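Local coordinates for phosphatidylinositol-specific phospholipase C (Listeria monocytogenes, PDB 2PLC), which is a bacterial phosphatidylinositol-specific phospholipase C, a single-chain enzyme of the TIM-barrel class, at residues A[181-186]-A[192-197]. Residues are numbered along the deposited sequence; the frame is centred on the assembly and turned at random.
Sequences VIQDDY and KTKFKE
Lys194 NZ is gripped from several directions where helix 191-207 faces the loop that follows strand 180-183. It donates to the backbone oxygen of Asp185, NZ to O 2.9 Å, approaching from above the carbonyl plane, 63° out of it, and not on a lone pair. A water accepts from the same NZ at 2.9 Å and donates to Asp184 OD1 at 2.7 Å, bridging the ammonium group to a carboxylate that it does not touch directly. His216 O takes a further hydrogen bond from NZ, and Ser218 O a weak one, so the ammonium group of this buried lysine is held largely by backbone carbonyls. The lysine chain bends at CG (chi2 65°) and then runs straight out to NZ, leaving the flank of the helix to cross the gap; its CD and CE pass 3.6 Å from Asp185 O. These elements open a beta-alpha-beta crossover: strand 180-183 lies at the edge of a parallel sheet, pairs with strand 212-216, and is connected to it through helix 191-207, as in a TIM-barrel. Asp185 sits at the centre of an inverse gamma turn, with a weak bond from Tyr186 N to Asp184 O. Its carboxylate meets that of Glu197 nearly at right angles, the planes 84° apart, and OD2 lies 2.6 Å from Glu197 OE1. At this separation one of the two acids is probably protonated and donates to the other, which would ease the repulsion between like charges. Glu197 extends beyond CG to bring its carboxylate there, while its backbone oxygen bonds to Thr201 OG1. At the end of the strand, the buried Gln183 lays its CG 4.0 Å from Glu197 O and also packs against Ile198 and Thr201 of the same helix.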
loop_
_atom_site.group_PDB
_atom_site.type_symbol
_atom_site.label_atom_id
_atom_site.label_comp_id
_atom_site.label_asym_id
_atom_site.label_seq_id
_atom_site.Cartn_x
_atom_site.Cartn_y
_atom_site.Cartn_z
ATOM N N VAL A 181 -8.409 -7.798 -5.828
ATOM C CA VAL A 181 -9.666 -7.115 -6.116
ATOM C C VAL A 181 -9.397 -5.649 -5.792
ATOM O O VAL A 181 -9.105 -5.308 -4.643
ATOM C CB VAL A 181 -10.819 -7.642 -5.245
ATOM C CG1 VAL A 181 -12.098 -6.882 -5.556
ATOM C CG2 VAL A 181 -11.023 -9.126 -5.496
ATOM N N ILE A 182 -9.485 -4.791 -6.806
ATOM C CA ILE A 182 -9.200 -3.369 -6.625
ATOM C C ILE A 182 -10.372 -2.388 -6.759
ATOM O O ILE A 182 -11.099 -2.388 -7.755
ATOM C CB ILE A 182 -8.060 -2.915 -7.582
ATOM C CG1 ILE A 182 -6.830 -3.805 -7.387
ATOM C CG2 ILE A 182 -7.685 -1.450 -7.324
ATOM C CD1 ILE A 182 -5.714 -3.527 -8.353
ATOM N N GLN A 183 -10.554 -1.568 -5.730
ATOM C CA GLN A 183 -11.579 -0.535 -5.742
ATOM C C GLN A 183 -10.775 0.762 -5.792
ATOM O O GLN A 183 -10.117 1.135 -4.820
ATOM C CB GLN A 183 -12.453 -0.586 -4.484
ATOM C CG GLN A 183 -13.591 0.447 -4.460
ATOM C CD GLN A 183 -13.158 1.817 -3.949
ATOM O OE1 GLN A 183 -12.966 2.007 -2.752
ATOM N NE2 GLN A 183 -13.015 2.777 -4.858
ATOM N N ASP A 184 -10.788 1.410 -6.950
ATOM C CA ASP A 184 -10.048 2.645 -7.133
ATOM C C ASP A 184 -10.854 3.673 -7.914
ATOM O O ASP A 184 -10.406 4.183 -8.944
ATOM C CB ASP A 184 -8.722 2.358 -7.838
ATOM C CG ASP A 184 -7.765 3.538 -7.799
ATOM O OD1 ASP A 184 -7.918 4.422 -6.935
ATOM O OD2 ASP A 184 -6.844 3.570 -8.638
ATOM N N ASP A 185 -12.056 3.961 -7.430
ATOM C CA ASP A 185 -12.914 4.957 -8.058
ATOM C C ASP A 185 -12.476 6.317 -7.494
ATOM O O ASP A 185 -13.046 6.826 -6.519
ATOM C CB ASP A 185 -14.380 4.668 -7.723
ATOM C CG ASP A 185 -15.327 5.705 -8.295
ATOM O OD1 ASP A 185 -15.039 6.264 -9.374
ATOM O OD2 ASP A 185 -16.367 5.968 -7.657
ATOM N N TYR A 186 -11.441 6.887 -8.102
ATOM C CA TYR A 186 -10.893 8.165 -7.647
ATOM C C TYR A 186 -11.435 9.395 -8.378
ATOM O O TYR A 186 -11.435 10.495 -7.820
ATOM C CB TYR A 186 -9.366 8.150 -7.787
ATOM C CG TYR A 186 -8.910 8.096 -9.226
ATOM C CD1 TYR A 186 -8.788 6.878 -9.896
ATOM C CD2 TYR A 186 -8.650 9.270 -9.938
ATOM C CE1 TYR A 186 -8.421 6.829 -11.245
ATOM C CE2 TYR A 186 -8.284 9.232 -11.288
ATOM C CZ TYR A 186 -8.173 8.010 -11.935
ATOM O OH TYR A 186 -7.826 7.976 -13.270
ATOM N N LYS A 192 -21.151 10.176 -0.819
ATOM C CA LYS A 192 -22.127 9.105 -0.586
ATOM C C LYS A 192 -21.816 7.867 -1.430
ATOM O O LYS A 192 -21.750 6.755 -0.913
ATOM C CB LYS A 192 -23.556 9.599 -0.877
ATOM C CG LYS A 192 -24.452 9.800 0.367
ATOM C CD LYS A 192 -25.164 8.496 0.823
ATOM C CE LYS A 192 -25.981 8.670 2.136
ATOM N NZ LYS A 192 -26.509 7.391 2.734
ATOM N N THR A 193 -21.581 8.071 -2.722
ATOM C CA THR A 193 -21.269 6.966 -3.620
ATOM C C THR A 193 -19.943 6.302 -3.257
ATOM O O THR A 193 -19.858 5.078 -3.189
ATOM C CB THR A 193 -21.221 7.437 -5.089
ATOM O OG1 THR A 193 -22.513 7.930 -5.467
ATOM C CG2 THR A 193 -20.827 6.295 -6.016
ATOM N N LYS A 194 -18.918 7.115 -3.019
ATOM C CA LYS A 194 -17.598 6.603 -2.664
ATOM C C LYS A 194 -17.660 5.767 -1.385
ATOM O O LYS A 194 -16.999 4.729 -1.276
ATOM C CB LYS A 194 -16.611 7.761 -2.494
ATOM C CG LYS A 194 -15.184 7.345 -2.161
ATOM C CD LYS A 194 -14.511 6.569 -3.295
ATOM C CE LYS A 194 -13.056 6.245 -2.936
ATOM N NZ LYS A 194 -12.319 5.518 -4.011
ATOM N N PHE A 195 -18.471 6.208 -0.425
ATOM C CA PHE A 195 -18.599 5.481 0.829
ATOM C C PHE A 195 -19.247 4.114 0.577
ATOM O O PHE A 195 -18.815 3.104 1.141
ATOM C CB PHE A 195 -19.411 6.288 1.846
ATOM C CG PHE A 195 -19.434 5.674 3.212
ATOM C CD1 PHE A 195 -18.248 5.384 3.876
ATOM C CD2 PHE A 195 -20.639 5.351 3.826
ATOM C CE1 PHE A 195 -18.260 4.779 5.132
ATOM C CE2 PHE A 195 -20.657 4.742 5.086
ATOM C CZ PHE A 195 -19.463 4.456 5.737
ATOM N N LYS A 196 -20.264 4.086 -0.283
ATOM C CA LYS A 196 -20.951 2.843 -0.617
ATOM C C LYS A 196 -19.971 1.832 -1.203
ATOM O O LYS A 196 -19.935 0.677 -0.773
ATOM C CB LYS A 196 -22.107 3.112 -1.590
ATOM C CG LYS A 196 -23.454 3.340 -0.894
ATOM C CD LYS A 196 -24.511 3.966 -1.811
ATOM C CE LYS A 196 -24.753 3.155 -3.087
ATOM N NZ LYS A 196 -25.393 1.822 -2.848
ATOM N N GLU A 197 -19.138 2.290 -2.139
ATOM C CA GLU A 197 -18.143 1.437 -2.783
ATOM C C GLU A 197 -17.112 0.921 -1.790
ATOM O O GLU A 197 -16.620 -0.201 -1.919
ATOM C CB GLU A 197 -17.443 2.197 -3.906
ATOM C CG GLU A 197 -18.384 2.616 -5.016
ATOM C CD GLU A 197 -17.714 3.500 -6.037
ATOM O OE1 GLU A 197 -16.946 4.399 -5.637
ATOM O OE2 GLU A 197 -17.960 3.303 -7.245
HETATM O O HOH W 1 -9.858 5.609 -5.531
#